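A151R (African swine fever virus Georgia 2007/1, PDB 7CMA) is a non-structural viral protein of unsettled function that binds a zinc ion through three cysteines and a histidine. Local coordinates at residues Asn89-Ser94 with Phe148-Ser153; Glu96-Ile101 with Ser124-Pro129; His114-Asp119 with Cys139-Ser144. All coordinates share one frame; numbering follows the deposited sequence.

Contact 1: residues Asn89-Ser94 with Phe148-Ser153; sequences NNKIWS and FTNIMS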
# COMPACT_ATOMS: atom_id res chain seq x y z
N ASN A 89 17.91 4.90 -11.83
CA ASN A 89 18.93 4.44 -12.81
C ASN A 89 19.49 3.08 -12.37
O ASN A 89 20.08 2.40 -13.22
CB ASN A 89 20.04 5.47 -13.00
CG ASN A 89 19.51 6.80 -13.47
OD1 ASN A 89 18.66 6.85 -14.35
ND2 ASN A 89 19.91 7.87 -12.81
N ASN A 90 19.35 2.72 -11.09
CA ASN A 90 19.97 1.51 -10.50
C ASN A 90 18.92 0.40 -10.39
O ASN A 90 17.99 0.52 -9.55
CB ASN A 90 20.62 1.80 -9.15
CG ASN A 90 21.91 2.59 -9.27
OD1 ASN A 90 22.39 2.84 -10.38
ND2 ASN A 90 22.54 2.87 -8.14
N LYS A 91 19.03 -0.62 -11.24
CA LYS A 91 18.10 -1.77 -11.26
C LYS A 91 18.92 -3.06 -11.17
O LYS A 91 20.11 -3.02 -11.48
CB LYS A 91 17.25 -1.74 -12.53
CG LYS A 91 16.29 -0.57 -12.63
CD LYS A 91 15.31 -0.70 -13.77
CE LYS A 91 14.54 0.57 -14.04
NZ LYS A 91 13.55 0.38 -15.12
N ILE A 92 18.27 -4.16 -10.81
CA ILE A 92 18.97 -5.47 -10.65
C ILE A 92 18.24 -6.52 -11.49
O ILE A 92 17.01 -6.42 -11.65
CB ILE A 92 19.07 -5.86 -9.17
CG1 ILE A 92 17.70 -6.03 -8.52
CG2 ILE A 92 19.94 -4.86 -8.41
CD1 ILE A 92 17.70 -6.94 -7.31
N TRP A 93 19.01 -7.44 -12.06
CA TRP A 93 18.47 -8.65 -12.74
C TRP A 93 18.80 -9.89 -11.89
O TRP A 93 19.98 -10.11 -11.63
CB TRP A 93 19.05 -8.76 -14.15
CG TRP A 93 18.64 -10.01 -14.86
CD1 TRP A 93 19.24 -11.24 -14.78
CD2 TRP A 93 17.49 -10.18 -15.71
NE1 TRP A 93 18.54 -12.15 -15.52
CE2 TRP A 93 17.43 -11.55 -16.05
CE3 TRP A 93 16.46 -9.34 -16.15
CZ2 TRP A 93 16.44 -12.07 -16.89
CZ3 TRP A 93 15.48 -9.85 -16.97
CH2 TRP A 93 15.48 -11.20 -17.33
N SER A 94 17.79 -10.69 -11.55
CA SER A 94 18.03 -11.94 -10.79
C SER A 94 17.89 -13.16 -11.71
O SER A 94 16.84 -13.30 -12.36
CB SER A 94 17.10 -12.05 -9.61
OG SER A 94 17.40 -13.21 -8.85
N PHE A 148 8.18 -3.68 -7.37
CA PHE A 148 9.44 -2.90 -7.26
C PHE A 148 10.00 -2.63 -8.66
O PHE A 148 10.46 -3.59 -9.30
CB PHE A 148 10.46 -3.65 -6.40
CG PHE A 148 9.96 -4.08 -5.05
CD1 PHE A 148 9.68 -3.15 -4.06
CD2 PHE A 148 9.73 -5.42 -4.77
CE1 PHE A 148 9.20 -3.55 -2.82
CE2 PHE A 148 9.25 -5.82 -3.53
CZ PHE A 148 8.99 -4.88 -2.56
N THR A 149 10.05 -1.36 -9.07
CA THR A 149 10.54 -0.93 -10.40
C THR A 149 12.04 -1.21 -10.53
O THR A 149 12.54 -1.25 -11.67
CB THR A 149 10.25 0.56 -10.67
OG1 THR A 149 10.94 1.32 -9.68
CG2 THR A 149 8.78 0.89 -10.68
N ASN A 150 12.73 -1.43 -9.40
CA ASN A 150 14.21 -1.59 -9.38
C ASN A 150 14.59 -3.06 -9.61
O ASN A 150 15.80 -3.34 -9.70
CB ASN A 150 14.83 -1.08 -8.08
CG ASN A 150 14.67 0.41 -7.92
OD1 ASN A 150 15.23 1.18 -8.69
ND2 ASN A 150 13.81 0.81 -7.00
N ILE A 151 13.61 -3.96 -9.67
CA ILE A 151 13.85 -5.38 -10.06
C ILE A 151 13.38 -5.59 -11.50
O ILE A 151 12.16 -5.54 -11.74
CB ILE A 151 13.19 -6.38 -9.09
CG1 ILE A 151 13.39 -5.95 -7.63
CG2 ILE A 151 13.70 -7.79 -9.35
CD1 ILE A 151 13.70 -7.09 -6.69
N MET A 152 14.33 -5.64 -12.43
CA MET A 152 14.05 -5.68 -13.88
C MET A 152 13.49 -7.06 -14.24
O MET A 152 12.65 -7.13 -15.16
CB MET A 152 15.33 -5.42 -14.68
CG MET A 152 15.09 -4.80 -16.04
SD MET A 152 16.62 -4.65 -17.03
CE MET A 152 17.68 -5.85 -16.22
N SER A 153 14.02 -8.12 -13.62
CA SER A 153 13.74 -9.54 -13.93
C SER A 153 12.26 -9.84 -13.67
O SER A 153 11.72 -9.44 -12.64
CB SER A 153 14.63 -10.47 -13.14
OG SER A 153 15.01 -9.89 -11.91
O HOH W 1 11.87 -1.84 -14.20
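Ile92 is gripped by both of its backbone polar atoms. Its N-H is given to Asn150 O at 2.8 Å, and its own carbonyl oxygen takes the N-H of Met152 at 2.9 Å, so strand 90-94 and the loop 148-153 are bridged at Ile92 and Ile151. It is a single bridge, with no second strand formed. The carbonyl of Asn150 is shared: Lys91 CA also leans on this oxygen at 3.2 Å through a CA-H...O contact. Farther along, Ser94 N finds a side-chain acceptor, Ser153 OG, in a nearly straight bond of 2.9 Å (167° at the hydrogen), while the hydroxyl of Ser94 itself is bonded to Glu24. The lysine runs extended along the type I turn from Phe148 to Ile151, and a water that accepts from Lys91 NZ donates to Thr149 O, tying the ammonium to the turn.

Around these bonds the packing is apolar. With CG anti to its backbone N (chi1 176°), Trp93 lays its six-membered ring against Ser153, whose CB stands over one face, 3.9 Å from the ring centroid. Met152 CE comes obliquely to Trp93 CE3, and its side chain crosses the indole at about a right angle. The indole N-H is spoken for by Glu96 O. Ile92 and Ile151 lie side by side, their CD1 atoms touching, with helix 3-28 packed against both residues. Strand 90-94 pairs with strand 30-35 along its other edge, so the loop gives the outer edge of the five-stranded sheet polar partners in a largely buried place, where unpaired peptide groups would be costly.

Contact 2: residues Glu96-Ile101 with Ser124-Pro129; sequences EPRTQI and STSVGP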
# COMPACT_ATOMS: atom_id res chain seq x y z
N GLU A 96 19.58 -16.50 -14.33
CA GLU A 96 20.28 -16.66 -15.64
C GLU A 96 19.97 -15.45 -16.51
O GLU A 96 18.81 -15.05 -16.65
CB GLU A 96 19.85 -17.97 -16.31
CG GLU A 96 21.00 -18.74 -16.93
CD GLU A 96 21.12 -18.60 -18.44
OE1 GLU A 96 20.80 -19.58 -19.15
OE2 GLU A 96 21.55 -17.53 -18.90
N PRO A 97 21.00 -14.76 -17.06
CA PRO A 97 20.79 -13.53 -17.82
C PRO A 97 19.89 -13.74 -19.05
O PRO A 97 19.28 -12.78 -19.50
CB PRO A 97 22.20 -13.12 -18.26
CG PRO A 97 23.12 -13.78 -17.25
CD PRO A 97 22.43 -15.08 -16.88
N ARG A 98 19.84 -14.97 -19.57
CA ARG A 98 19.17 -15.26 -20.87
C ARG A 98 17.70 -15.64 -20.61
O ARG A 98 17.44 -16.40 -19.67
CB ARG A 98 19.92 -16.36 -21.63
CG ARG A 98 21.00 -15.83 -22.56
CD ARG A 98 22.38 -15.82 -21.92
NE ARG A 98 23.00 -17.13 -21.93
CZ ARG A 98 23.93 -17.54 -21.07
NH1 ARG A 98 24.44 -18.76 -21.17
NH2 ARG A 98 24.35 -16.73 -20.11
N THR A 99 16.78 -15.03 -21.37
CA THR A 99 15.33 -15.34 -21.33
C THR A 99 14.85 -15.63 -22.76
O THR A 99 15.23 -14.88 -23.68
CB THR A 99 14.53 -14.19 -20.69
OG1 THR A 99 15.08 -13.93 -19.40
CG2 THR A 99 13.06 -14.50 -20.54
N GLN A 100 14.08 -16.70 -22.92
CA GLN A 100 13.43 -17.05 -24.20
C GLN A 100 12.20 -16.15 -24.39
O GLN A 100 11.40 -16.05 -23.44
CB GLN A 100 13.06 -18.54 -24.21
CG GLN A 100 14.26 -19.45 -24.00
CD GLN A 100 15.12 -19.59 -25.23
OE1 GLN A 100 14.67 -19.34 -26.35
NE2 GLN A 100 16.34 -20.05 -25.04
N ILE A 101 12.18 -15.37 -25.47
CA ILE A 101 11.09 -14.38 -25.75
C ILE A 101 10.61 -14.59 -27.19
O ILE A 101 11.38 -15.13 -28.00
CB ILE A 101 11.58 -12.94 -25.51
CG1 ILE A 101 12.60 -12.49 -26.56
CG2 ILE A 101 12.13 -12.80 -24.10
CD1 ILE A 101 12.60 -10.99 -26.80
N SER A 124 10.93 -19.44 -30.06
CA SER A 124 11.42 -18.33 -29.20
C SER A 124 12.88 -18.01 -29.53
O SER A 124 13.54 -18.86 -30.15
CB SER A 124 11.25 -18.66 -27.74
OG SER A 124 12.14 -19.69 -27.34
N THR A 125 13.38 -16.87 -29.04
CA THR A 125 14.81 -16.45 -29.17
C THR A 125 15.38 -16.15 -27.78
O THR A 125 14.69 -15.47 -27.00
CB THR A 125 14.93 -15.25 -30.11
OG1 THR A 125 14.34 -15.62 -31.35
CG2 THR A 125 16.36 -14.81 -30.33
N SER A 126 16.59 -16.65 -27.51
CA SER A 126 17.35 -16.38 -26.26
C SER A 126 17.91 -14.96 -26.31
O SER A 126 18.68 -14.67 -27.23
CB SER A 126 18.44 -17.39 -26.08
OG SER A 126 18.59 -17.73 -24.71
N VAL A 127 17.63 -14.17 -25.28
CA VAL A 127 17.82 -12.69 -25.31
C VAL A 127 18.27 -12.24 -23.91
O VAL A 127 17.99 -12.99 -22.95
CB VAL A 127 16.52 -12.00 -25.78
CG1 VAL A 127 16.00 -10.99 -24.78
CG2 VAL A 127 16.69 -11.37 -27.16
N GLY A 128 19.19 -11.27 -23.86
CA GLY A 128 19.76 -10.73 -22.62
C GLY A 128 18.72 -9.96 -21.80
O GLY A 128 17.56 -9.89 -22.18
N PRO A 129 19.08 -9.47 -20.60
CA PRO A 129 18.11 -8.84 -19.70
C PRO A 129 17.59 -7.47 -20.17
O PRO A 129 16.54 -7.09 -19.73
CB PRO A 129 18.91 -8.70 -18.40
CG PRO A 129 20.35 -8.56 -18.86
CD PRO A 129 20.45 -9.49 -20.05
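Ile101 and Val127 meet at about a right angle on one face of an antiparallel pair of strands, the isoleucine CD1 resting against Val127 CG1 at 4.0 Å and reaching CG2 almost as closely. Ile101 gets there with CG1 lodged between its backbone N and carbonyl carbon (chi1 70°), a turn that also lays CG1 over Thr125 O. The side chain of Gln100 leaves from the other face, along with that of Ser126. Its chain bends at chi2 and curls back over the neighbouring strand, so that OE1 receives the hydroxyl of Ser124 at 2.7 Å, the donor tilted 25° from the amide plane; its NE2 lies by Ser126 OG, but at an angle too poor for a hydrogen bond. At the far end Arg98 CB and CG brush the same Ser126 hydroxyl before the chain folds away and sets a guanidinium face over Glu96 OE2, an attraction of charges with no N-H aimed at the oxygen.

Between the faces, Thr99 pairs with Val127 and Ile101 with Thr125, two bonds to each pair. The Val127 N bond to Thr99 O is the most bent, 132° at the hydrogen.

Strand 125-127 follows the short helix 120-123 and forms one edge of a three-stranded sheet, with strand 99-104 in the middle and 107-109 beyond. Ile101 also packs on Trp138, while Thr99 and Pro129 rest on Trp93 of strand 90-94.

Contact 3: residues His114-Asp119 with Cys139-Ser144; sequences HKCIKD and CTKCTS. With ZN (zinc ion), chain C.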
# COMPACT_ATOMS: atom_id res chain seq x y z
N HIS A 114 1.12 -17.71 -18.41
CA HIS A 114 0.05 -18.15 -19.34
C HIS A 114 0.72 -18.63 -20.62
O HIS A 114 1.66 -17.99 -21.06
CB HIS A 114 -0.94 -17.01 -19.64
CG HIS A 114 -2.10 -17.41 -20.48
ND1 HIS A 114 -3.29 -17.84 -19.93
CD2 HIS A 114 -2.28 -17.42 -21.82
CE1 HIS A 114 -4.14 -18.11 -20.89
NE2 HIS A 114 -3.54 -17.87 -22.06
N LYS A 115 0.22 -19.72 -21.19
CA LYS A 115 0.81 -20.25 -22.44
C LYS A 115 0.23 -19.46 -23.62
O LYS A 115 -0.68 -19.97 -24.28
CB LYS A 115 0.63 -21.76 -22.57
CG LYS A 115 -0.60 -22.37 -21.90
CD LYS A 115 -0.98 -23.68 -22.55
CE LYS A 115 -0.42 -23.83 -23.95
NZ LYS A 115 0.62 -24.88 -24.03
N CYS A 116 0.76 -18.26 -23.84
CA CYS A 116 0.28 -17.40 -24.95
C CYS A 116 0.79 -17.97 -26.27
O CYS A 116 0.05 -17.89 -27.26
CB CYS A 116 0.84 -16.00 -24.74
SG CYS A 116 -0.05 -15.01 -23.52
N ILE A 117 1.99 -18.56 -26.27
CA ILE A 117 2.62 -19.04 -27.53
C ILE A 117 2.75 -20.56 -27.56
O ILE A 117 3.15 -21.13 -26.54
CB ILE A 117 3.99 -18.35 -27.71
CG1 ILE A 117 3.90 -16.83 -27.55
CG2 ILE A 117 4.64 -18.75 -29.02
CD1 ILE A 117 2.95 -16.16 -28.51
N LYS A 118 2.46 -21.20 -28.69
CA LYS A 118 2.59 -22.67 -28.87
C LYS A 118 3.94 -22.98 -29.54
O LYS A 118 4.52 -22.05 -30.14
CB LYS A 118 1.41 -23.21 -29.68
CG LYS A 118 1.32 -22.74 -31.13
CD LYS A 118 0.94 -23.84 -32.10
CE LYS A 118 1.86 -23.93 -33.30
NZ LYS A 118 2.19 -25.34 -33.63
N ASP A 119 4.50 -24.16 -29.27
CA ASP A 119 5.88 -24.56 -29.66
C ASP A 119 6.84 -23.43 -29.28
O ASP A 119 7.87 -23.26 -29.98
CB ASP A 119 5.96 -24.88 -31.15
CG ASP A 119 7.18 -25.70 -31.55
OD1 ASP A 119 7.63 -26.52 -30.73
OD2 ASP A 119 7.66 -25.51 -32.68
N CYS A 139 3.73 -8.61 -22.53
CA CYS A 139 2.34 -9.14 -22.41
C CYS A 139 1.97 -9.29 -20.93
O CYS A 139 2.69 -9.98 -20.23
CB CYS A 139 2.25 -10.48 -23.15
SG CYS A 139 0.72 -11.41 -22.90
N THR A 140 0.86 -8.68 -20.52
CA THR A 140 0.47 -8.67 -19.09
C THR A 140 -0.17 -9.99 -18.68
O THR A 140 -0.42 -10.17 -17.49
CB THR A 140 -0.52 -7.54 -18.83
OG1 THR A 140 -1.70 -7.82 -19.58
CG2 THR A 140 0.03 -6.18 -19.21
N LYS A 141 -0.44 -10.87 -19.65
CA LYS A 141 -1.08 -12.17 -19.36
C LYS A 141 -0.01 -13.20 -19.01
O LYS A 141 -0.25 -13.99 -18.10
CB LYS A 141 -1.89 -12.64 -20.57
CG LYS A 141 -2.93 -11.66 -21.08
CD LYS A 141 -3.97 -12.32 -21.95
CE LYS A 141 -3.80 -13.82 -22.03
NZ LYS A 141 -4.90 -14.47 -22.78
N CYS A 142 1.12 -13.19 -19.70
CA CYS A 142 2.15 -14.22 -19.47
C CYS A 142 3.37 -13.65 -18.74
O CYS A 142 4.17 -14.44 -18.25
CB CYS A 142 2.58 -14.86 -20.77
SG CYS A 142 3.31 -13.73 -21.98
N THR A 143 3.52 -12.33 -18.71
CA THR A 143 4.75 -11.73 -18.12
C THR A 143 4.37 -10.83 -16.95
O THR A 143 3.70 -9.82 -17.17
CB THR A 143 5.62 -11.07 -19.19
OG1 THR A 143 5.68 -11.91 -20.35
CG2 THR A 143 7.02 -10.76 -18.70
N SER A 144 4.79 -11.22 -15.75
CA SER A 144 4.52 -10.40 -14.54
C SER A 144 5.83 -9.88 -13.98
O SER A 144 6.86 -10.53 -14.17
CB SER A 144 3.79 -11.20 -13.50
OG SER A 144 4.59 -12.28 -13.06
ZN ZN C . 1.64 -13.50 -23.51
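Three different first torsions aim three cysteine sulfurs at one zinc ion in this site of three cysteines and one histidine. Cys116 carries SG anti to its carbonyl carbon (chi1 -80°), Cys139 swings SG anti to its backbone N (171°), and Cys142 tucks SG between N and carbonyl carbon (61°). The metal bonds that result are 2.3 Å from Cys116 SG, 2.4 Å from Cys139 SG and 2.3 Å from Cys142 SG. ND1 of His109, from strand 107-109, supplies the fourth ligand. Cys139 and Cys142 form a CxxC pair, the knuckle familiar from structural zinc sites, whereas Cys116 comes in from the loop ahead of helix 120-123, so the ion clamps two loops that have no regular secondary structure and share no direct hydrogen bond.

Second-shell bonds shape the knuckle. The backbone N-H groups of Lys141 and Cys142 both turn to Cys139 SG in weak hydrogen bonds, and Thr143 N bonds to Cys139 O, closing the loop round the ligand. With three thiolates probably present, such N-H groups would take up part of the negative charge.

Beside the metal the two loops also touch directly. His114 and Lys141 lie side by side, pointing the same way, and the lysine, bent at chi3, brings CE over one face of the imidazole in a CH-pi contact. Both residues are largely at the surface. His114 CB packs on Lys141 O, Ile117 touches strands 99-104 and 107-109, and Cys142 is bonded through its backbone to Asn113. The closest approach of protein atoms between the two loops lies next to the knuckle, where His114 O sits 3.3 Å from Cys142 CB.

Contact 1 is the buried one, close to the centre of the chain; contacts 2 and 3 are both partly buried, and the centre of contact 3 lies farthest out, about 20 Å from the centre of the chain. Contacts 1 and 2 touch, Met152 SD meeting Pro129 O, where the edge of the five-stranded sheet meets the three-stranded one. Contacts 2 and 3 approach to about 5 Å at their nearest atoms without touching, and their segments alternate along the chain. The chemistry shifts accordingly, from a lone bridge set in apolar packing, through regular strand pairing with polar side chains on one face, to metal coordination where neither loop has regular structure.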